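Local atomic coordinates of probable transcriptional regulator (PDB entry 3HIM), a protein that probably binds regulatory DNA through a predicted helix-turn-helix and controls transcription as a TetR-family regulator. Residues Ser62-Ile67 / Arg119-Glu124; Glu70-Val75 / Ala127-Ile132; Thr98-Trp103 / Lys138-Ile143; Arg142-Gly147 / Gly151-Phe156; His179-Ser182 / Ile186-Ala189. All coordinates share one frame; numbering follows the deposited sequence.

Interaction 1: Ser62-Ile67 / Arg119-Glu124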
# COMPACT_ATOMS: atom_id res chain seq x y z
N SER B 62 10.03 2.67 -21.55
CA SER B 62 10.13 1.29 -22.00
C SER B 62 10.73 0.46 -20.88
O SER B 62 10.34 -0.69 -20.68
CB SER B 62 10.99 1.19 -23.27
OG SER B 62 12.38 1.26 -22.98
N LEU B 63 11.66 1.06 -20.14
CA LEU B 63 12.38 0.38 -19.08
C LEU B 63 11.48 0.21 -17.85
O LEU B 63 11.51 -0.85 -17.18
CB LEU B 63 13.65 1.16 -18.73
CG LEU B 63 14.49 0.71 -17.51
CD1 LEU B 63 14.86 -0.76 -17.58
CD2 LEU B 63 15.73 1.59 -17.41
N LEU B 64 10.69 1.25 -17.55
CA LEU B 64 9.70 1.16 -16.48
C LEU B 64 8.66 0.07 -16.80
O LEU B 64 8.30 -0.74 -15.93
CB LEU B 64 9.01 2.52 -16.27
CG LEU B 64 7.80 2.47 -15.32
CD1 LEU B 64 8.29 2.28 -13.88
CD2 LEU B 64 6.96 3.74 -15.46
N TYR B 65 8.17 0.06 -18.04
CA TYR B 65 7.22 -0.94 -18.49
C TYR B 65 7.80 -2.33 -18.34
O TYR B 65 7.12 -3.22 -17.81
CB TYR B 65 6.81 -0.69 -19.94
CG TYR B 65 5.99 -1.83 -20.54
CD1 TYR B 65 4.77 -2.21 -19.97
CD2 TYR B 65 6.46 -2.54 -21.65
CE1 TYR B 65 4.02 -3.27 -20.49
CE2 TYR B 65 5.71 -3.59 -22.20
CZ TYR B 65 4.49 -3.94 -21.61
OH TYR B 65 3.76 -4.97 -22.12
N ALA B 66 9.05 -2.53 -18.77
CA ALA B 66 9.69 -3.83 -18.56
C ALA B 66 9.70 -4.22 -17.08
O ALA B 66 9.34 -5.33 -16.73
CB ALA B 66 11.12 -3.87 -19.15
N ILE B 67 10.09 -3.30 -16.21
CA ILE B 67 10.12 -3.57 -14.76
C ILE B 67 8.72 -3.94 -14.26
O ILE B 67 8.54 -4.91 -13.55
CB ILE B 67 10.73 -2.35 -13.99
CG1 ILE B 67 12.22 -2.22 -14.30
CG2 ILE B 67 10.51 -2.46 -12.48
CD1 ILE B 67 12.83 -0.88 -13.92
N ARG B 119 1.25 5.77 -13.54
CA ARG B 119 0.88 7.03 -14.18
C ARG B 119 1.85 7.40 -15.29
O ARG B 119 1.52 8.21 -16.16
CB ARG B 119 0.85 8.16 -13.14
CG ARG B 119 2.24 8.47 -12.58
CD ARG B 119 2.26 9.58 -11.54
NE ARG B 119 3.53 9.53 -10.82
CZ ARG B 119 3.66 9.45 -9.51
NH1 ARG B 119 2.60 9.46 -8.72
NH2 ARG B 119 4.87 9.39 -8.97
N SER B 120 3.06 6.82 -15.24
CA SER B 120 4.09 7.13 -16.23
C SER B 120 4.07 6.19 -17.44
O SER B 120 4.81 6.40 -18.39
CB SER B 120 5.47 7.09 -15.58
OG SER B 120 5.69 8.22 -14.77
N LEU B 121 3.22 5.16 -17.41
CA LEU B 121 3.19 4.18 -18.50
C LEU B 121 2.44 4.73 -19.69
O LEU B 121 1.45 5.44 -19.52
CB LEU B 121 2.56 2.87 -18.03
CG LEU B 121 3.30 2.05 -16.96
CD1 LEU B 121 2.50 0.81 -16.59
CD2 LEU B 121 4.68 1.64 -17.43
N SER B 122 2.90 4.43 -20.89
CA SER B 122 2.13 4.70 -22.11
C SER B 122 0.74 4.04 -22.01
O SER B 122 0.53 3.14 -21.18
CB SER B 122 2.86 4.16 -23.34
OG SER B 122 2.68 2.75 -23.44
N PRO B 123 -0.22 4.49 -22.84
CA PRO B 123 -1.56 3.90 -22.88
C PRO B 123 -1.55 2.39 -23.14
O PRO B 123 -2.19 1.65 -22.39
CB PRO B 123 -2.24 4.65 -24.03
CG PRO B 123 -1.59 6.02 -23.97
CD PRO B 123 -0.14 5.73 -23.65
N GLU B 124 -0.82 1.93 -24.15
CA GLU B 124 -0.78 0.50 -24.46
C GLU B 124 -0.18 -0.28 -23.30
O GLU B 124 -0.65 -1.37 -22.97
CB GLU B 124 0.01 0.22 -25.74

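Interaction 2: Glu70-Val75 / Ala127-Ile132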
# COMPACT_ATOMS: atom_id res chain seq x y z
N GLU B 70 7.43 -7.35 -15.69
CA GLU B 70 8.18 -8.42 -15.05
C GLU B 70 7.56 -8.69 -13.70
O GLU B 70 7.18 -9.82 -13.41
CB GLU B 70 9.65 -8.01 -14.92
CG GLU B 70 10.57 -8.96 -14.13
CD GLU B 70 12.06 -8.63 -14.33
OE1 GLU B 70 12.49 -7.46 -14.14
OE2 GLU B 70 12.80 -9.55 -14.69
N GLY B 71 7.44 -7.63 -12.89
CA GLY B 71 6.88 -7.70 -11.53
C GLY B 71 5.45 -8.21 -11.49
O GLY B 71 5.14 -9.12 -10.73
N HIS B 72 4.58 -7.63 -12.32
CA HIS B 72 3.19 -8.06 -12.39
C HIS B 72 3.01 -9.52 -12.84
O HIS B 72 2.26 -10.26 -12.22
CB HIS B 72 2.35 -7.10 -13.25
CG HIS B 72 2.10 -5.78 -12.58
ND1 HIS B 72 1.01 -5.55 -11.78
CD2 HIS B 72 2.83 -4.64 -12.56
CE1 HIS B 72 1.06 -4.32 -11.31
NE2 HIS B 72 2.15 -3.74 -11.76
N HIS B 73 3.73 -9.92 -13.89
CA HIS B 73 3.70 -11.31 -14.35
C HIS B 73 4.26 -12.25 -13.29
O HIS B 73 3.73 -13.32 -13.08
CB HIS B 73 4.48 -11.50 -15.65
CG HIS B 73 4.60 -12.93 -16.05
ND1 HIS B 73 5.57 -13.76 -15.52
CD2 HIS B 73 3.84 -13.70 -16.86
CE1 HIS B 73 5.42 -14.98 -16.03
NE2 HIS B 73 4.38 -14.97 -16.84
N SER B 74 5.35 -11.84 -12.65
CA SER B 74 5.97 -12.68 -11.65
C SER B 74 5.03 -13.00 -10.46
O SER B 74 4.91 -14.17 -10.06
CB SER B 74 7.28 -12.08 -11.18
OG SER B 74 7.80 -12.79 -10.07
N VAL B 75 4.37 -11.99 -9.91
CA VAL B 75 3.47 -12.26 -8.77
C VAL B 75 2.25 -13.09 -9.24
O VAL B 75 1.81 -14.01 -8.54
CB VAL B 75 3.11 -10.95 -7.97
CG1 VAL B 75 2.15 -10.09 -8.75
CG2 VAL B 75 2.51 -11.31 -6.61
N ALA B 127 -2.67 -0.43 -20.30
CA ALA B 127 -3.75 -1.40 -20.50
C ALA B 127 -3.27 -2.84 -20.27
O ALA B 127 -4.02 -3.67 -19.80
CB ALA B 127 -4.36 -1.28 -21.88
N ILE B 128 -2.01 -3.13 -20.60
CA ILE B 128 -1.50 -4.50 -20.42
C ILE B 128 -1.29 -4.81 -18.93
O ILE B 128 -1.62 -5.91 -18.46
CB ILE B 128 -0.19 -4.71 -21.20
CG1 ILE B 128 -0.46 -4.75 -22.71
CG2 ILE B 128 0.56 -5.97 -20.73
CD1 ILE B 128 0.84 -4.51 -23.55
N ILE B 129 -0.75 -3.85 -18.20
CA ILE B 129 -0.49 -4.01 -16.78
C ILE B 129 -1.81 -4.15 -16.02
O ILE B 129 -1.94 -5.00 -15.14
CB ILE B 129 0.36 -2.84 -16.22
CG1 ILE B 129 1.77 -2.85 -16.86
CG2 ILE B 129 0.42 -2.88 -14.69
CD1 ILE B 129 2.63 -4.14 -16.66
N ALA B 130 -2.79 -3.32 -16.36
CA ALA B 130 -4.09 -3.35 -15.66
C ALA B 130 -4.73 -4.71 -15.88
O ALA B 130 -5.33 -5.28 -14.96
CB ALA B 130 -5.02 -2.21 -16.16
N ASP B 131 -4.58 -5.25 -17.09
CA ASP B 131 -5.11 -6.57 -17.37
C ASP B 131 -4.47 -7.65 -16.50
O ASP B 131 -5.17 -8.51 -15.99
CB ASP B 131 -4.96 -6.92 -18.84
CG ASP B 131 -5.61 -8.23 -19.16
OD1 ASP B 131 -6.82 -8.36 -18.89
OD2 ASP B 131 -4.92 -9.14 -19.67
N ILE B 132 -3.14 -7.59 -16.33
CA ILE B 132 -2.45 -8.53 -15.42
C ILE B 132 -2.91 -8.36 -13.96
O ILE B 132 -3.07 -9.36 -13.25
CB ILE B 132 -0.91 -8.42 -15.51
CG1 ILE B 132 -0.47 -8.71 -16.95
CG2 ILE B 132 -0.23 -9.39 -14.53
CD1 ILE B 132 0.92 -8.26 -17.29

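Interaction 3: Thr98-Trp103 / Lys138-Ile143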
# COMPACT_ATOMS: atom_id res chain seq x y z
N THR B 98 -0.24 -17.12 1.19
CA THR B 98 1.17 -17.31 1.53
C THR B 98 2.13 -16.86 0.40
O THR B 98 3.03 -16.04 0.64
CB THR B 98 1.50 -18.78 1.88
OG1 THR B 98 0.67 -19.17 2.98
CG2 THR B 98 2.99 -18.96 2.27
N ALA B 99 1.96 -17.41 -0.80
CA ALA B 99 2.78 -17.03 -1.97
C ALA B 99 2.65 -15.55 -2.30
O ALA B 99 3.62 -14.88 -2.62
CB ALA B 99 2.40 -17.86 -3.19
N TYR B 100 1.43 -15.03 -2.24
CA TYR B 100 1.20 -13.63 -2.56
C TYR B 100 1.93 -12.70 -1.59
O TYR B 100 2.66 -11.81 -2.02
CB TYR B 100 -0.28 -13.34 -2.54
CG TYR B 100 -0.68 -11.99 -3.07
CD1 TYR B 100 -0.47 -11.63 -4.42
CD2 TYR B 100 -1.35 -11.08 -2.25
CE1 TYR B 100 -0.91 -10.36 -4.92
CE2 TYR B 100 -1.76 -9.85 -2.71
CZ TYR B 100 -1.55 -9.49 -4.04
OH TYR B 100 -1.99 -8.26 -4.45
N VAL B 101 1.73 -12.91 -0.29
CA VAL B 101 2.37 -12.06 0.74
C VAL B 101 3.92 -12.19 0.69
O VAL B 101 4.64 -11.17 0.65
CB VAL B 101 1.81 -12.38 2.13
CG1 VAL B 101 2.65 -11.74 3.24
CG2 VAL B 101 0.33 -11.92 2.23
N THR B 102 4.41 -13.43 0.66
CA THR B 102 5.85 -13.71 0.53
C THR B 102 6.46 -12.99 -0.68
O THR B 102 7.49 -12.36 -0.55
CB THR B 102 6.12 -15.24 0.40
OG1 THR B 102 5.55 -15.89 1.53
CG2 THR B 102 7.62 -15.56 0.32
N TRP B 103 5.80 -13.08 -1.83
CA TRP B 103 6.29 -12.40 -3.03
C TRP B 103 6.44 -10.91 -2.79
O TRP B 103 7.45 -10.30 -3.15
CB TRP B 103 5.38 -12.65 -4.22
CG TRP B 103 6.00 -12.18 -5.51
CD1 TRP B 103 6.69 -12.94 -6.41
CD2 TRP B 103 6.02 -10.83 -6.01
NE1 TRP B 103 7.13 -12.14 -7.46
CE2 TRP B 103 6.72 -10.85 -7.24
CE3 TRP B 103 5.50 -9.61 -5.55
CZ2 TRP B 103 6.93 -9.69 -8.02
CZ3 TRP B 103 5.70 -8.45 -6.32
CH2 TRP B 103 6.42 -8.51 -7.55
N LYS B 138 -8.44 -12.05 -9.81
CA LYS B 138 -9.35 -13.14 -10.18
C LYS B 138 -8.91 -14.52 -9.62
O LYS B 138 -9.76 -15.40 -9.40
CB LYS B 138 -9.56 -13.20 -11.71
N VAL B 139 -7.61 -14.69 -9.38
CA VAL B 139 -7.09 -15.92 -8.76
C VAL B 139 -7.72 -16.09 -7.39
O VAL B 139 -8.11 -17.20 -7.00
CB VAL B 139 -5.54 -15.94 -8.62
CG1 VAL B 139 -5.08 -17.19 -7.82
CG2 VAL B 139 -4.88 -15.91 -10.00
N PHE B 140 -7.84 -14.98 -6.67
CA PHE B 140 -8.42 -15.04 -5.35
C PHE B 140 -9.94 -15.18 -5.44
O PHE B 140 -10.52 -15.97 -4.71
CB PHE B 140 -7.99 -13.85 -4.47
CG PHE B 140 -6.52 -13.90 -4.06
CD1 PHE B 140 -6.05 -14.89 -3.19
CD2 PHE B 140 -5.62 -12.95 -4.54
CE1 PHE B 140 -4.70 -14.94 -2.81
CE2 PHE B 140 -4.27 -12.99 -4.16
CZ PHE B 140 -3.81 -13.98 -3.30
N THR B 141 -10.58 -14.43 -6.34
CA THR B 141 -12.04 -14.53 -6.44
C THR B 141 -12.50 -15.94 -6.81
O THR B 141 -13.49 -16.43 -6.25
CB THR B 141 -12.68 -13.43 -7.37
OG1 THR B 141 -12.15 -13.55 -8.68
CG2 THR B 141 -12.34 -12.05 -6.89
N ARG B 142 -11.77 -16.60 -7.72
CA ARG B 142 -12.06 -17.99 -8.08
C ARG B 142 -12.02 -18.90 -6.84
O ARG B 142 -12.95 -19.68 -6.60
CB ARG B 142 -11.11 -18.50 -9.17
N ILE B 143 -10.96 -18.77 -6.03
CA ILE B 143 -10.80 -19.61 -4.84
C ILE B 143 -11.95 -19.33 -3.87
O ILE B 143 -12.56 -20.27 -3.36
CB ILE B 143 -9.42 -19.40 -4.16
CG1 ILE B 143 -8.33 -20.07 -5.00
CG2 ILE B 143 -9.40 -19.97 -2.71
CD1 ILE B 143 -6.97 -19.41 -4.86

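Interaction 4: Arg142-Gly147 / Gly151-Phe156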
# COMPACT_ATOMS: atom_id res chain seq x y z
N ARG B 142 -11.77 -16.60 -7.72
CA ARG B 142 -12.06 -17.99 -8.08
C ARG B 142 -12.02 -18.90 -6.84
O ARG B 142 -12.95 -19.68 -6.60
CB ARG B 142 -11.11 -18.50 -9.17
N ILE B 143 -10.96 -18.77 -6.03
CA ILE B 143 -10.80 -19.61 -4.84
C ILE B 143 -11.95 -19.33 -3.87
O ILE B 143 -12.56 -20.27 -3.36
CB ILE B 143 -9.42 -19.40 -4.16
CG1 ILE B 143 -8.33 -20.07 -5.00
CG2 ILE B 143 -9.40 -19.97 -2.71
CD1 ILE B 143 -6.97 -19.41 -4.86
N ILE B 144 -12.27 -18.06 -3.67
CA ILE B 144 -13.32 -17.67 -2.74
C ILE B 144 -14.67 -18.21 -3.22
O ILE B 144 -15.46 -18.74 -2.41
CB ILE B 144 -13.32 -16.17 -2.46
CG1 ILE B 144 -11.99 -15.75 -1.82
CG2 ILE B 144 -14.47 -15.81 -1.53
CD1 ILE B 144 -11.80 -14.22 -1.72
N GLU B 145 -14.91 -18.10 -4.52
CA GLU B 145 -16.09 -18.68 -5.15
C GLU B 145 -16.13 -20.19 -4.96
O GLU B 145 -17.15 -20.74 -4.56
CB GLU B 145 -16.09 -18.37 -6.65
CG GLU B 145 -16.47 -16.93 -6.96
CD GLU B 145 -16.29 -16.56 -8.42
OE1 GLU B 145 -15.95 -17.42 -9.25
OE2 GLU B 145 -16.50 -15.37 -8.73
N ALA B 146 -15.00 -20.85 -5.22
CA ALA B 146 -14.95 -22.30 -5.06
C ALA B 146 -15.41 -22.71 -3.67
O ALA B 146 -16.20 -23.63 -3.54
CB ALA B 146 -13.55 -22.80 -5.33
N GLY B 147 -14.91 -22.03 -2.64
CA GLY B 147 -15.25 -22.34 -1.24
C GLY B 147 -16.69 -22.06 -0.87
O GLY B 147 -17.29 -22.77 -0.04
N GLY B 151 -19.52 -24.78 0.45
CA GLY B 151 -20.01 -24.50 1.79
C GLY B 151 -18.86 -24.31 2.79
O GLY B 151 -19.10 -24.26 3.99
N ASP B 152 -17.63 -24.24 2.30
CA ASP B 152 -16.47 -23.94 3.14
C ASP B 152 -16.41 -22.47 3.55
O ASP B 152 -15.93 -22.14 4.63
CB ASP B 152 -15.17 -24.27 2.40
CG ASP B 152 -14.99 -25.76 2.16
OD1 ASP B 152 -15.40 -26.57 3.02
OD2 ASP B 152 -14.40 -26.10 1.11
N PHE B 153 -16.86 -21.58 2.66
CA PHE B 153 -16.73 -20.14 2.90
C PHE B 153 -18.11 -19.53 2.98
O PHE B 153 -19.05 -20.05 2.38
CB PHE B 153 -15.92 -19.45 1.77
CG PHE B 153 -14.44 -19.83 1.71
CD1 PHE B 153 -13.80 -20.43 2.79
CD2 PHE B 153 -13.69 -19.56 0.56
CE1 PHE B 153 -12.44 -20.78 2.74
CE2 PHE B 153 -12.32 -19.91 0.49
CZ PHE B 153 -11.70 -20.52 1.59
N HIS B 154 -18.23 -18.42 3.70
CA HIS B 154 -19.49 -17.67 3.78
C HIS B 154 -19.19 -16.18 3.71
O HIS B 154 -19.44 -15.44 4.66
CB HIS B 154 -20.22 -18.00 5.08
CG HIS B 154 -20.29 -19.47 5.35
ND1 HIS B 154 -21.15 -20.30 4.66
CD2 HIS B 154 -19.58 -20.26 6.18
CE1 HIS B 154 -20.98 -21.54 5.08
NE2 HIS B 154 -20.04 -21.54 6.01
N PRO B 155 -18.66 -15.73 2.56
CA PRO B 155 -18.21 -14.34 2.40
C PRO B 155 -19.40 -13.41 2.44
O PRO B 155 -20.48 -13.77 1.97
CB PRO B 155 -17.58 -14.32 0.99
CG PRO B 155 -18.09 -15.51 0.30
CD PRO B 155 -18.61 -16.49 1.29
N PHE B 156 -19.20 -12.23 3.02
CA PHE B 156 -20.18 -11.17 2.88
C PHE B 156 -20.24 -10.79 1.40
O PHE B 156 -21.31 -10.74 0.79
CB PHE B 156 -19.79 -9.95 3.71
CG PHE B 156 -20.17 -10.05 5.16
CD1 PHE B 156 -21.49 -9.91 5.55
CD2 PHE B 156 -19.19 -10.28 6.14
CE1 PHE B 156 -21.84 -10.00 6.90
CE2 PHE B 156 -19.53 -10.38 7.47
CZ PHE B 156 -20.86 -10.24 7.86

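Interaction 5: His179-Ser182 / Ile186-Ala189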
# COMPACT_ATOMS: atom_id res chain seq x y z
N HIS B 179 9.64 -3.81 12.68
CA HIS B 179 10.25 -4.46 13.85
C HIS B 179 9.57 -5.78 14.19
O HIS B 179 10.24 -6.76 14.50
CB HIS B 179 10.28 -3.53 15.05
CG HIS B 179 11.16 -2.34 14.86
ND1 HIS B 179 12.54 -2.44 14.77
CD2 HIS B 179 10.88 -1.02 14.75
CE1 HIS B 179 13.06 -1.24 14.62
NE2 HIS B 179 12.07 -0.36 14.60
N THR B 180 8.25 -5.81 14.10
CA THR B 180 7.53 -7.06 14.31
C THR B 180 7.68 -8.03 13.15
O THR B 180 7.92 -9.22 13.33
CB THR B 180 6.04 -6.85 14.57
OG1 THR B 180 5.89 -5.83 15.57
CG2 THR B 180 5.40 -8.17 15.07
N TYR B 181 7.56 -7.52 11.93
CA TYR B 181 7.57 -8.43 10.83
C TYR B 181 8.71 -8.17 9.88
O TYR B 181 8.66 -7.25 9.05
CB TYR B 181 6.22 -8.41 10.11
CG TYR B 181 5.05 -8.69 11.02
CD1 TYR B 181 4.81 -9.98 11.51
CD2 TYR B 181 4.17 -7.67 11.38
CE1 TYR B 181 3.73 -10.25 12.34
CE2 TYR B 181 3.08 -7.92 12.20
CZ TYR B 181 2.85 -9.20 12.68
OH TYR B 181 1.78 -9.42 13.50
N SER B 182 9.74 -8.99 10.03
CA SER B 182 10.92 -8.90 9.17
C SER B 182 11.16 -10.26 8.49
O SER B 182 12.03 -10.41 7.64
CB SER B 182 12.12 -8.45 10.00
OG SER B 182 12.34 -9.35 11.07
N ILE B 186 6.38 -15.29 8.69
CA ILE B 186 5.53 -14.88 9.82
C ILE B 186 4.36 -13.98 9.35
O ILE B 186 3.19 -14.21 9.68
CB ILE B 186 6.37 -14.19 10.96
CG1 ILE B 186 7.39 -15.19 11.53
CG2 ILE B 186 5.46 -13.62 12.05
CD1 ILE B 186 8.37 -14.60 12.59
N ILE B 187 4.67 -12.96 8.55
CA ILE B 187 3.58 -12.11 8.09
C ILE B 187 2.57 -12.89 7.23
O ILE B 187 1.35 -12.75 7.41
CB ILE B 187 4.06 -10.78 7.43
CG1 ILE B 187 2.86 -9.88 7.09
CG2 ILE B 187 4.90 -11.05 6.19
CD1 ILE B 187 1.97 -9.53 8.28
N ALA B 188 3.05 -13.76 6.35
CA ALA B 188 2.13 -14.54 5.53
C ALA B 188 1.22 -15.39 6.41
O ALA B 188 0.01 -15.47 6.17
CB ALA B 188 2.88 -15.39 4.52
N ALA B 189 1.79 -16.00 7.45
CA ALA B 189 1.01 -16.88 8.32
C ALA B 189 -0.09 -16.09 9.00
O ALA B 189 -1.24 -16.55 9.08
CB ALA B 189 1.91 -17.57 9.36

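Interaction 1: Ser62-Ile67 / Arg119-Glu124
Leu121 drops its CD2 methyl onto the flank of helix 60-82, where Leu64 and Tyr65 receive it. This methyl is the hub of the contact: it lies 3.7 Å from Leu64 CD2 and 3.8 Å from Tyr65 CA, and it also touches Tyr65 CB at 4.0 Å, so it packs against helix backbone as well as side chains. The two leucine side chains are nearly perpendicular. With CG anti to the backbone N (chi1 171°), Leu64 carries its CD2 toward segment 119-124, where Leu121 and Ser120 share it, Ser120 CB coming within 3.7 Å of Leu64 CD2. Beneath this apolar knot Leu64 also rests on Val113 of helix 108-116, and Leu121 on Ile129 of helix 123-149; both leucines are buried. The other side is looser. The Tyr65 ring points past Leu121 and stacks instead with His125, remaining partly exposed, while Arg119 turns away into an exposed position beside Ala30 of the second subunit. Polar links flank the apolar centre: Ser122 N bonds to Glu61 OE2, and Ser122 OG caps His125 N as the N-cap of helix 123-149. The contact thus sets the connection that leads into helix 123-149 against the helix following the predicted helix-turn-helix, a junction between DNA-binding and C-terminal domains characteristic of the TetR fold.

Interaction 2: Glu70-Val75 / Ala127-Ile132
The segments 70-75 and 127-132, of helices 60-82 and 123-149, run nearly parallel, their axes 9.8 Å apart at closest approach and inclined by 19°, with His72 and Ile132 nearest at CA. The imidazole of His72 carries one half of the contact. Ile129 sets its CG2 methyl over the middle of one ring face, 3.6 Å from the His72 ring centroid and 14° off the normal, a CH-pi contact in which the nearest ring atom is His72 NE2, 3.5 Å from Ile129 CG2. A first torsion that puts CG of His72 anti to the carbonyl carbon (chi1 -72°) turns that face to the methyl. Such packing joins helix 60-82, which runs on from the DNA-binding region, to helix 123-149 of the all-helical C-terminal domain of this TetR-family protein. One turn on from Ile129, Ile132 uses its own CG2 methyl against the backbone and CB of His72: the methyl lies 3.5 Å from His72 O and 3.7 Å from His72 CB, and it also reaches His73 N at 4.0 Å. Leu69 and Leu76 of helix 60-82 extend the apolar surface around Ile132. Elsewhere Glu70 forms a salt bridge with Arg22, and Ser74 OG bonds to Trp103 NE1 of helix 89-106.

Interaction 3: Thr98-Trp103 / Lys138-Ile143
The Tyr100 ring receives the edge of Phe140 on one face: Phe140 CE2 stands over the ring centre, 3.8 Å above the plane. At the edge of the Phe140 ring, in its plane, sits Tyr100 CB, 3.7 Å from Phe140 CZ. The pair is therefore T-shaped, with the ring planes at 75° and the centroids 5.2 Å apart, and the phenyl tip covers both the start of the tyrosine side chain and its ring. Phe140 CZ is equally close to Tyr100 CG, at 3.7 Å. The backbones stay well apart: Tyr100 CA and Phe140 CA, the nearest pair, are 10.1 Å from each other, and between these two segments only the two aromatic side chains meet. Tyr100 swings its ring into the gap by placing CG anti to the backbone N (chi1 -171°). Both residues are buried, and the phenolic group of Tyr100 is satisfied inside the core, its OH bonding to Thr166 O of helix 158-175. His104 makes a further edge-to-face pair with Tyr100, while Ile165 and Thr166 pack on Phe140. Val75 and Ile79 bring helix 60-82 against the tyrosine as well. Helices 89-106 and 123-149 are thus bridged by an aromatic pair in the interior of the helical C-terminal domain of the TetR family, the part that in relatives commonly holds the ligand pocket.

Interaction 4: Arg142-Gly147 / Gly151-Phe156
A Schellman motif closes helix 123-149, and Gly147 in its last turn gathers the chain that follows. Gly151 leaves the helix with positive phi (76°), reversing the backbone so that Asp152 and Phe153 return over the helix end. Gly147 O accepts from Phe153 N at 3.0 Å, with the donor well above the carbonyl plane, and more weakly from Asp152 N at 2.8 Å, where the N-H points off line at 121°. With CG opposite the carbonyl carbon (chi1 -68°), the phenyl ring of Phe153 turns back along the helix. Its CD2 lies 3.7 Å from Gly147 CA and 3.6 Å from Ile144 O, which sits near the ring plane at its edge. Gly147 has no side chain in the way, and this lets the phenyl lie close to the main chain. Pro155 CG meets Ile144 CG2 at 4.1 Å, the two side chains passing each other and pointing opposite ways. Val199 and Cys201, near the C-terminus, pack on Phe153, whose ring is buried. His154 O is hydrogen-bonded to Arg197 of the second subunit. The whole is a Schellman C-cap whose following loop folds an apolar side chain, Phe153, back on the helix, joining helices 123-149 and 158-175 beside the dimer partner.

Interaction 5: His179-Ser182 / Ile186-Ala189
An apolar contact between a loop and the helix that follows it, this one lies where the loop 179-182 leads into helix 184-198, with the buried Tyr181 packed against its first turns. Ile187 places CD1 over the middle of one face of the Tyr181 ring, 4.1 Å from the centroid and 7° off the normal, a CH-pi contact. With CG1 opposite the backbone N (chi1 -175°), CD1 is carried over the ring. Thr180 covers the opposite face, its CG2 lying 3.6 Å above the plane, so the phenol is sandwiched between two aliphatic groups. Ile186 comes from the edge: its CG2 lies in the ring plane, 3.7 Å from Tyr181 CD1 and 3.8 Å from Tyr181 CE1. Closer to the main chain, Tyr181 CB meets Ile187 CB at 4.2 Å. Helices 158-175 and 184-198, which this loop connects, are the last two of the chain, and in TetR-family proteins such a pair commonly forms the dimer interface. Here Leu163 of the second subunit packs on both Tyr181 and Ile187, as does Trp175 of the same chain, and Thr180 OG1 bonds to Glu159 of the second subunit.

Helix 123-149 links four of the five contacts: interactions 1, 2 and 3 follow it from its beginning, and interaction 4 closes its end, about 35 Å from interaction 1 between centres. Interactions 1 and 2 both pair it with helix 60-82 and touch through Tyr65 and Ile128. Interactions 2 and 3, centres about 14 Å apart, meet through Ser74 and Trp103; the two segments of interaction 3 interleave in sequence with those of interactions 1 and 2. Interaction 5 comes last and joins interaction 3 where Val101 packs on Ala188. Touching contacts thus run 1-2-3-5 from the DNA-binding side, with 4 next to 3 on helix 123-149; interactions 4 and 5, and Arg119 of interaction 1, also meet the second subunit, consistent with a dimeric TetR-type regulator.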